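Local coordinates for protein glycosyl transferase (Staphylococcus aureus, PDB 5TZJ) that belongs to the family 2 glycosyltransferases and, in this crystal, holds uridine-diphosphate-N-acetylglucosamine in a pocket, at residues A[22-28]-A[96-102]; A[116-120]-A[196-201]; A[296-300]-A[315-319]. All blocks are in the same frame, centred on the assembly; numbering follows the deposited sequence.

Interaction 1 of 3, residues A[22-28]-A[96-102]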
loop_
_atom_site.group_PDB
_atom_site.type_symbol
_atom_site.label_atom_id
_atom_site.label_comp_id
_atom_site.label_asym_id
_atom_site.label_seq_id
_atom_site.Cartn_x
_atom_site.Cartn_y
_atom_site.Cartn_z
ATOM N N SER A 22 15.789 -11.930 13.980
ATOM C CA SER A 22 14.410 -11.963 14.469
ATOM C C SER A 22 13.677 -13.188 13.935
ATOM O O SER A 22 12.818 -13.748 14.630
ATOM C CB SER A 22 13.673 -10.675 14.085
ATOM O OG SER A 22 13.111 -10.773 12.785
ATOM N N LEU A 23 14.022 -13.625 12.711
ATOM C CA LEU A 23 13.512 -14.890 12.179
ATOM C C LEU A 23 14.085 -16.098 12.934
ATOM O O LEU A 23 13.359 -17.060 13.232
ATOM C CB LEU A 23 13.818 -14.963 10.678
ATOM C CG LEU A 23 13.164 -13.802 9.884
ATOM C CD1 LEU A 23 13.286 -13.955 8.369
ATOM C CD2 LEU A 23 11.709 -13.730 10.246
ATOM N N ALA A 24 15.379 -16.074 13.265
ATOM C CA ALA A 24 15.938 -17.219 13.984
ATOM C C ALA A 24 15.486 -17.269 15.443
ATOM O O ALA A 24 15.500 -18.350 16.046
ATOM C CB ALA A 24 17.470 -17.205 13.888
ATOM N N LYS A 25 15.097 -16.133 16.028
ATOM C CA LYS A 25 14.568 -16.076 17.389
ATOM C C LYS A 25 13.061 -16.322 17.474
ATOM O O LYS A 25 12.504 -16.200 18.567
ATOM C CB LYS A 25 14.874 -14.712 18.034
ATOM C CG LYS A 25 16.349 -14.357 18.188
ATOM C CD LYS A 25 16.877 -14.608 19.582
ATOM C CE LYS A 25 18.416 -14.578 19.612
ATOM N NZ LYS A 25 18.931 -13.445 18.779
ATOM N N GLN A 26 12.380 -16.630 16.361
ATOM C CA GLN A 26 10.965 -16.989 16.440
ATOM C C GLN A 26 10.768 -18.144 17.415
ATOM O O GLN A 26 11.452 -19.179 17.328
ATOM C CB GLN A 26 10.412 -17.368 15.070
ATOM C CG GLN A 26 10.259 -16.178 14.097
ATOM C CD GLN A 26 9.327 -15.103 14.643
ATOM O OE1 GLN A 26 8.124 -15.318 14.765
ATOM N NE2 GLN A 26 9.884 -13.939 14.960
ATOM N N ASP A 27 9.840 -17.955 18.358
ATOM C CA ASP A 27 9.429 -19.051 19.238
ATOM C C ASP A 27 8.277 -19.788 18.556
ATOM O O ASP A 27 7.122 -19.803 18.979
ATOM C CB ASP A 27 9.121 -18.555 20.654
ATOM C CG ASP A 27 7.849 -17.737 20.769
ATOM O OD1 ASP A 27 7.314 -17.685 21.911
ATOM O OD2 ASP A 27 7.385 -17.152 19.759
ATOM N N PHE A 28 8.655 -20.420 17.456
ATOM C CA PHE A 28 7.844 -21.114 16.482
ATOM C C PHE A 28 8.798 -22.105 15.839
ATOM O O PHE A 28 9.977 -21.760 15.656
ATOM C CB PHE A 28 7.278 -20.140 15.436
ATOM C CG PHE A 28 6.241 -20.750 14.555
ATOM C CD1 PHE A 28 4.981 -21.037 15.059
ATOM C CD2 PHE A 28 6.526 -21.067 13.227
ATOM C CE1 PHE A 28 4.015 -21.618 14.259
ATOM C CE2 PHE A 28 5.566 -21.649 12.417
ATOM C CZ PHE A 28 4.304 -21.932 12.940
ATOM N N ILE A 96 10.700 -8.494 13.040
ATOM C CA ILE A 96 9.392 -8.905 13.539
ATOM C C ILE A 96 9.523 -9.439 14.969
ATOM O O ILE A 96 10.590 -9.890 15.401
ATOM C CB ILE A 96 8.715 -9.949 12.606
ATOM C CG1 ILE A 96 9.519 -11.247 12.543
ATOM C CG2 ILE A 96 8.575 -9.399 11.151
ATOM C CD1 ILE A 96 8.766 -12.404 11.912
ATOM N N ASN A 97 8.413 -9.358 15.706
ATOM C CA ASN A 97 8.362 -9.840 17.085
ATOM C C ASN A 97 8.605 -11.344 17.140
ATOM O O ASN A 97 8.240 -12.085 16.228
ATOM C CB ASN A 97 6.986 -9.510 17.688
ATOM C CG ASN A 97 6.890 -9.840 19.165
ATOM O OD1 ASN A 97 7.087 -10.986 19.594
ATOM N ND2 ASN A 97 6.580 -8.823 19.960
ATOM N N LYS A 98 9.194 -11.813 18.248
ATOM C CA LYS A 98 9.562 -13.225 18.308
ATOM C C LYS A 98 8.342 -14.142 18.381
ATOM O O LYS A 98 8.433 -15.309 17.985
ATOM C CB LYS A 98 10.503 -13.475 19.492
ATOM C CG LYS A 98 9.782 -13.556 20.806
ATOM C CD LYS A 98 10.727 -13.867 21.957
ATOM C CE LYS A 98 11.078 -12.601 22.721
ATOM N NZ LYS A 98 9.855 -11.966 23.310
ATOM N N GLU A 99 7.196 -13.640 18.837
ATOM C CA GLU A 99 5.970 -14.422 18.884
ATOM C C GLU A 99 5.088 -14.228 17.651
ATOM O O GLU A 99 3.969 -14.758 17.611
ATOM C CB GLU A 99 5.204 -14.076 20.160
ATOM C CG GLU A 99 6.084 -14.257 21.387
ATOM C CD GLU A 99 5.358 -14.013 22.688
ATOM O OE1 GLU A 99 4.510 -14.848 23.098
ATOM O OE2 GLU A 99 5.643 -12.965 23.298
ATOM N N THR A 100 5.574 -13.517 16.634
ATOM C CA THR A 100 4.730 -13.198 15.485
ATOM C C THR A 100 4.160 -14.450 14.837
ATOM O O THR A 100 2.943 -14.575 14.678
ATOM C CB THR A 100 5.515 -12.383 14.463
ATOM O OG1 THR A 100 5.863 -11.125 15.051
ATOM C CG2 THR A 100 4.683 -12.154 13.225
ATOM N N LEU A 101 5.018 -15.397 14.456
ATOM C CA LEU A 101 4.514 -16.559 13.725
ATOM C C LEU A 101 3.656 -17.453 14.622
ATOM O O LEU A 101 2.674 -18.047 14.163
ATOM C CB LEU A 101 5.681 -17.352 13.109
ATOM C CG LEU A 101 6.521 -16.635 12.033
ATOM C CD1 LEU A 101 7.375 -17.632 11.192
ATOM C CD2 LEU A 101 5.654 -15.739 11.135
ATOM N N LYS A 102 4.022 -17.577 15.895
ATOM C CA LYS A 102 3.187 -18.334 16.823
ATOM C C LYS A 102 1.814 -17.678 16.977
ATOM O O LYS A 102 0.777 -18.320 16.769
ATOM C CB LYS A 102 3.886 -18.452 18.175
ATOM C CG LYS A 102 3.117 -19.233 19.209
ATOM C CD LYS A 102 3.860 -19.177 20.520
ATOM C CE LYS A 102 4.045 -17.742 21.000
ATOM N NZ LYS A 102 4.572 -17.682 22.397
HETATM O O HOH W 1 12.330 -11.880 17.074
HETATM O O HOH W 2 6.698 -17.127 16.516
#
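The buried amide of Gln26 meets the backbone of 97-101 and shows how one side chain can lock the end of one helix onto the start of another. With CG beside the backbone N, the chain bends at chi2 (-59°), and this swings the amide across to the second segment. Gln26 NE2 donates to Asn97 O at 2.8 Å and, within its own turn, to Ser22 O at 3.0 Å, both acceptors lying almost in the amide plane. Gln26 OE1 receives the first-turn N-H of Leu101 at 3.1 Å, nearly along the C=O axis, and probably a bond from a water, which accepts from Lys102 N. With both its ends engaged, the amide can hardly flip.

Packing is close on this inner side. Leu23 CD2 meets Ile96 CD1 at 3.6 Å, the two side chains crossing at about a right angle, and CB of Leu101 sits over one face of the Phe28 ring, off toward its rim. Leu23 also touches Val5 and Val35, and Leu101 touches Phe3 and Phe33, so both helix ends are seated against strands 3-9 and 33-39 in the central sheet of the GT-A-type fold expected of this family.

The outer side is looser and wetter. Lys25 and Lys98 are exposed, and their chains lead away from the contact, while a second water bridges Ser22 O to Ile96 O. Here Asp27 N donates to Lys98 O at 3.0 Å, and Lys102, bent at chi3, places NZ 2.8 Å from Asp27 OD1 and 2.9 Å from Glu99 OE1.

Lys102 thus joins two carboxylates whose nearest oxygens are close enough to repel each other, and its positive charge probably eases that repulsion.

Interaction 2 of 3, residues A[116-120]-A[196-201]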
loop_
_atom_site.group_PDB
_atom_site.type_symbol
_atom_site.label_atom_id
_atom_site.label_comp_id
_atom_site.label_asym_id
_atom_site.label_seq_id
_atom_site.Cartn_x
_atom_site.Cartn_y
_atom_site.Cartn_z
ATOM N N LEU A 116 -4.229 -11.512 6.968
ATOM C CA LEU A 116 -4.115 -11.159 8.383
ATOM C C LEU A 116 -3.233 -9.924 8.489
ATOM O O LEU A 116 -2.037 -9.981 8.194
ATOM C CB LEU A 116 -3.550 -12.311 9.217
ATOM C CG LEU A 116 -3.296 -12.100 10.718
ATOM C CD1 LEU A 116 -4.549 -11.614 11.538
ATOM C CD2 LEU A 116 -2.766 -13.361 11.345
ATOM N N LEU A 117 -3.825 -8.819 8.912
ATOM C CA LEU A 117 -3.061 -7.623 9.228
ATOM C C LEU A 117 -2.435 -7.828 10.592
ATOM O O LEU A 117 -3.090 -8.348 11.496
ATOM C CB LEU A 117 -3.971 -6.378 9.243
ATOM C CG LEU A 117 -4.333 -5.799 7.869
ATOM C CD1 LEU A 117 -5.402 -6.615 7.164
ATOM C CD2 LEU A 117 -4.730 -4.319 7.938
ATOM N N ILE A 118 -1.179 -7.405 10.751
ATOM C CA ILE A 118 -0.497 -7.522 12.034
ATOM C C ILE A 118 0.030 -6.156 12.440
ATOM O O ILE A 118 0.532 -5.396 11.603
ATOM C CB ILE A 118 0.627 -8.565 11.990
ATOM C CG1 ILE A 118 1.625 -8.236 10.861
ATOM C CG2 ILE A 118 0.039 -9.972 11.873
ATOM C CD1 ILE A 118 2.822 -9.198 10.870
ATOM N N LYS A 119 -0.146 -5.821 13.713
ATOM C CA LYS A 119 0.095 -4.459 14.164
ATOM C C LYS A 119 1.554 -4.079 13.947
ATOM O O LYS A 119 2.466 -4.855 14.246
ATOM C CB LYS A 119 -0.281 -4.312 15.649
ATOM C CG LYS A 119 0.012 -2.924 16.181
ATOM C CD LYS A 119 -0.145 -2.837 17.681
ATOM C CE LYS A 119 -1.552 -3.063 18.114
ATOM N NZ LYS A 119 -1.648 -3.053 19.622
ATOM N N MET A 120 1.777 -2.871 13.438
ATOM C CA MET A 120 3.131 -2.412 13.181
ATOM C C MET A 120 3.571 -1.385 14.222
ATOM O O MET A 120 2.755 -0.753 14.899
ATOM C CB MET A 120 3.244 -1.824 11.774
ATOM C CG MET A 120 2.458 -2.570 10.703
ATOM S SD MET A 120 2.338 -1.584 9.183
ATOM C CE MET A 120 4.096 -1.369 8.870
ATOM N N SER A 196 -3.845 -7.390 16.769
ATOM C CA SER A 196 -3.216 -6.236 17.400
ATOM C C SER A 196 -2.721 -6.508 18.821
ATOM O O SER A 196 -2.528 -5.561 19.585
ATOM C CB SER A 196 -4.187 -5.061 17.416
ATOM O OG SER A 196 -4.290 -4.472 16.143
ATOM N N ASP A 197 -2.475 -7.772 19.188
ATOM C CA ASP A 197 -2.172 -8.084 20.585
ATOM C C ASP A 197 -0.824 -7.520 21.043
ATOM O O ASP A 197 -0.673 -7.174 22.228
ATOM C CB ASP A 197 -2.238 -9.597 20.800
ATOM C CG ASP A 197 -3.669 -10.108 20.801
ATOM O OD1 ASP A 197 -4.590 -9.278 20.670
ATOM O OD2 ASP A 197 -3.887 -11.324 20.945
ATOM N N LYS A 198 0.166 -7.430 20.145
ATOM C CA LYS A 198 1.390 -6.696 20.454
ATOM C C LYS A 198 1.931 -6.040 19.184
ATOM O O LYS A 198 1.299 -6.065 18.119
ATOM C CB LYS A 198 2.425 -7.601 21.127
ATOM C CG LYS A 198 2.751 -8.846 20.356
ATOM C CD LYS A 198 3.173 -9.990 21.278
ATOM C CE LYS A 198 1.986 -10.541 22.033
ATOM N NZ LYS A 198 2.273 -11.846 22.676
ATOM N N ALA A 199 3.075 -5.372 19.329
ATOM C CA ALA A 199 3.787 -4.849 18.169
ATOM C C ALA A 199 4.437 -6.023 17.444
ATOM O O ALA A 199 5.379 -6.626 17.962
ATOM C CB ALA A 199 4.818 -3.815 18.612
ATOM N N TYR A 200 3.926 -6.378 16.266
ATOM C CA TYR A 200 4.481 -7.510 15.514
ATOM C C TYR A 200 5.484 -7.097 14.445
ATOM O O TYR A 200 6.580 -7.664 14.374
ATOM C CB TYR A 200 3.351 -8.337 14.874
ATOM C CG TYR A 200 2.493 -9.036 15.915
ATOM C CD1 TYR A 200 2.943 -10.193 16.559
ATOM C CD2 TYR A 200 1.262 -8.517 16.285
ATOM C CE1 TYR A 200 2.162 -10.833 17.536
ATOM C CE2 TYR A 200 0.487 -9.129 17.270
ATOM C CZ TYR A 200 0.929 -10.290 17.882
ATOM O OH TYR A 200 0.139 -10.902 18.830
ATOM N N TYR A 201 5.131 -6.129 13.604
ATOM C CA TYR A 201 5.980 -5.720 12.496
ATOM C C TYR A 201 6.689 -4.408 12.870
ATOM O O TYR A 201 6.055 -3.344 12.964
ATOM C CB TYR A 201 5.149 -5.596 11.211
ATOM C CG TYR A 201 6.032 -5.440 9.995
ATOM C CD1 TYR A 201 6.584 -4.213 9.680
ATOM C CD2 TYR A 201 6.359 -6.535 9.189
ATOM C CE1 TYR A 201 7.452 -4.077 8.615
ATOM C CE2 TYR A 201 7.192 -6.392 8.107
ATOM C CZ TYR A 201 7.743 -5.163 7.829
ATOM O OH TYR A 201 8.599 -5.014 6.755
#
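Lys119 reaches alongside Ser196 and ends on its carbonyl. The chain starts extended, with CG anti to the backbone N (chi1 177°), then bends at chi3, which brings Lys119 NZ to Ser196 O at 2.7 Å and presses CE to 3.4 Å from Ser196 CB, tighter than usual carbon contact. Lys119 O takes two N-H groups, Tyr200 N at 2.9 Å and, in a straighter bond, Tyr201 N at 3.0 Å, reaching it from opposite faces of its plane.

This is the place where strand 115-122, within the mixed sheet of a GT-A-type fold, passes from its parallel neighbour 192-195 to the next one, 201-203, with Met120 and Tyr201 forming a parallel bridge.

Their side chains lie side by side and point the same way, Met120 CE coming to 3.9 Å from Tyr201 CD1, and Met120 also touches the bound uridine-diphosphate-N-acetylglucosamine. Ile118 instead crosses Tyr200 at about a right angle, CB against CB at 4.0 Å. The Tyr200 ring turns its edge to Lys119 N and carries Lys198 CG over one face. Both phenol hydroxyls are hydrogen-bonded further off, Tyr200 to Asp103 and Tyr201 to Asp94.

Interaction 3 of 3, residues A[296-300]-A[315-319]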
loop_
_atom_site.group_PDB
_atom_site.type_symbol
_atom_site.label_atom_id
_atom_site.label_comp_id
_atom_site.label_asym_id
_atom_site.label_seq_id
_atom_site.Cartn_x
_atom_site.Cartn_y
_atom_site.Cartn_z
ATOM N N LYS A 296 -15.050 17.891 -0.056
ATOM C CA LYS A 296 -13.945 18.751 -0.498
ATOM C C LYS A 296 -13.197 18.180 -1.703
ATOM O O LYS A 296 -12.578 18.947 -2.476
ATOM C CB LYS A 296 -12.966 18.997 0.661
ATOM C CG LYS A 296 -12.217 17.688 1.111
ATOM C CD LYS A 296 -11.303 17.925 2.284
ATOM C CE LYS A 296 -10.643 16.608 2.818
ATOM N NZ LYS A 296 -9.678 16.857 3.943
ATOM N N LEU A 297 -13.315 16.873 -1.954
ATOM C CA LEU A 297 -12.590 16.303 -3.095
ATOM C C LEU A 297 -13.345 16.421 -4.399
ATOM O O LEU A 297 -12.735 16.224 -5.457
ATOM C CB LEU A 297 -12.280 14.804 -2.867
ATOM C CG LEU A 297 -11.431 14.678 -1.596
ATOM C CD1 LEU A 297 -11.097 13.155 -1.202
ATOM C CD2 LEU A 297 -10.125 15.558 -1.661
ATOM N N ARG A 298 -14.667 16.698 -4.333
ATOM C CA ARG A 298 -15.507 16.672 -5.528
ATOM C C ARG A 298 -15.038 17.665 -6.586
ATOM O O ARG A 298 -15.001 17.280 -7.776
ATOM C CB ARG A 298 -16.998 16.910 -5.166
ATOM C CG ARG A 298 -17.432 15.911 -4.096
ATOM C CD ARG A 298 -19.000 15.622 -4.008
ATOM N NE ARG A 298 -19.140 14.741 -2.820
ATOM C CZ ARG A 298 -19.939 15.008 -1.775
ATOM N NH1 ARG A 298 -20.712 16.077 -1.775
ATOM N NH2 ARG A 298 -19.945 14.207 -0.718
ATOM N N PRO A 299 -14.622 18.891 -6.249
ATOM C CA PRO A 299 -14.084 19.768 -7.324
ATOM C C PRO A 299 -12.731 19.283 -7.847
ATOM O O PRO A 299 -12.390 19.558 -9.005
ATOM C CB PRO A 299 -13.957 21.140 -6.651
ATOM C CG PRO A 299 -13.886 20.844 -5.178
ATOM C CD PRO A 299 -14.691 19.590 -4.944
ATOM N N LEU A 300 -11.930 18.606 -7.021
ATOM C CA LEU A 300 -10.653 18.122 -7.559
ATOM C C LEU A 300 -10.903 17.005 -8.565
ATOM O O LEU A 300 -10.264 16.957 -9.630
ATOM C CB LEU A 300 -9.745 17.619 -6.430
ATOM C CG LEU A 300 -9.381 18.728 -5.440
ATOM C CD1 LEU A 300 -8.562 18.172 -4.297
ATOM C CD2 LEU A 300 -8.620 19.869 -6.163
ATOM N N VAL A 315 -8.487 25.607 -7.145
ATOM C CA VAL A 315 -9.114 24.925 -6.007
ATOM C C VAL A 315 -8.106 24.725 -4.868
ATOM O O VAL A 315 -8.374 25.076 -3.709
ATOM C CB VAL A 315 -9.729 23.592 -6.452
ATOM C CG1 VAL A 315 -10.096 22.733 -5.246
ATOM C CG2 VAL A 315 -10.968 23.831 -7.372
ATOM N N GLU A 316 -6.925 24.164 -5.179
ATOM C CA GLU A 316 -5.960 23.854 -4.131
ATOM C C GLU A 316 -5.464 25.119 -3.442
ATOM O O GLU A 316 -5.260 25.116 -2.222
ATOM C CB GLU A 316 -4.764 23.061 -4.692
ATOM C CG GLU A 316 -5.170 21.629 -5.205
ATOM C CD GLU A 316 -4.113 20.569 -4.960
ATOM O OE1 GLU A 316 -3.064 20.592 -5.663
ATOM O OE2 GLU A 316 -4.316 19.720 -4.038
ATOM N N GLU A 317 -5.218 26.204 -4.219
ATOM C CA GLU A 317 -4.744 27.424 -3.612
ATOM C C GLU A 317 -5.856 28.057 -2.780
ATOM O O GLU A 317 -5.590 28.628 -1.726
ATOM C CB GLU A 317 -4.252 28.401 -4.680
ATOM C CG GLU A 317 -2.971 27.859 -5.420
ATOM C CD GLU A 317 -2.485 28.748 -6.535
ATOM O OE1 GLU A 317 -3.250 29.638 -6.964
ATOM O OE2 GLU A 317 -1.346 28.535 -7.003
ATOM N N SER A 318 -7.099 27.935 -3.242
ATOM C CA SER A 318 -8.242 28.464 -2.484
ATOM C C SER A 318 -8.348 27.794 -1.134
ATOM O O SER A 318 -8.467 28.465 -0.104
ATOM C CB SER A 318 -9.513 28.267 -3.291
ATOM O OG SER A 318 -9.485 29.166 -4.390
ATOM N N TYR A 319 -8.296 26.458 -1.116
ATOM C CA TYR A 319 -8.277 25.735 0.150
ATOM C C TYR A 319 -7.141 26.213 1.024
ATOM O O TYR A 319 -7.336 26.519 2.202
ATOM C CB TYR A 319 -8.138 24.232 -0.088
ATOM C CG TYR A 319 -9.386 23.568 -0.639
ATOM C CD1 TYR A 319 -10.651 24.162 -0.483
ATOM C CD2 TYR A 319 -9.307 22.346 -1.281
ATOM C CE1 TYR A 319 -11.787 23.532 -0.970
ATOM C CE2 TYR A 319 -10.419 21.714 -1.787
ATOM C CZ TYR A 319 -11.675 22.298 -1.601
ATOM O OH TYR A 319 -12.778 21.626 -2.093
#
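Tyr319 and Lys296 supply the one hydrogen bond between these segments, in a contact that otherwise illustrates how two successive helices pack through a few well-placed carbons. Tyr319 OH donates to Lys296 O at 2.7 Å, lying in the carbonyl plane on a lone pair, with a C=O...O angle of 119°. The carbonyl oxygen in turn lies near the plane of the phenol ring, at its edge. The Lys296 carbonyl is thereby bonded to a side chain from across the interface.

Apolar contacts make up the rest. Val315 works as a fork: CG1, anti to the backbone N (chi1 167°), goes to Leu300 CD2, and Val315 CG2 goes to Pro299 CB at 4.1 Å. Leu300 CD2 and Val315 CG1 are only 3.3 Å apart, closer than usual van der Waals contact. Leu300 CD2 also rests 4.0 Å from the aliphatic CG of Glu316. Elsewhere, the ring carbon Pro299 CG comes within 3.4 Å of Tyr319 OH, the two side chains meeting at a slant. The four-residue spacing of Val315 and Tyr319 puts both on one side of their helix, so both can touch Pro299; the backbone bond from Tyr319 N to Val315 O, 2.9 Å, is part of that turn.

The charged groups are directed elsewhere. The peripheral chain of Lys296 stays extended beyond CG and leads its amine off, and the buried carboxylate of Glu316 is held by Ser263 OG and Gly261 N.

Helices 298-305 and 309-321 are thus joined as a hairpin. Leu300 continues onto Phe254 of helix 239-256, Pro299 touches Phe345 and Tyr319 touches Ile348 of strand 344-348, while Phe338 meets the Tyr319 ring with its plane nearly perpendicular.

In the fold
From the N terminus, interaction 1 closes the first long loop, bringing the end of helix 16-24 to the start of helix 100-111 across the intervening strands 33-39, 59-63, 86-89 and 95-96. Interaction 2 then closes a second loop, from strand 115-122 to the loop leading into strand 201-203. The loops run in series, neither nested nor crossed, yet they meet: Asn97 probably bonds to the backbone of Ala199 and Tyr200, tying both contacts to one sheet. Interaction 3 closes a much shorter loop, a helical hairpin near the C-terminal three-stranded sheet. Its centre lies about 36 Å from that of interaction 2 and 47 Å from that of interaction 1, in a separate part of the fold.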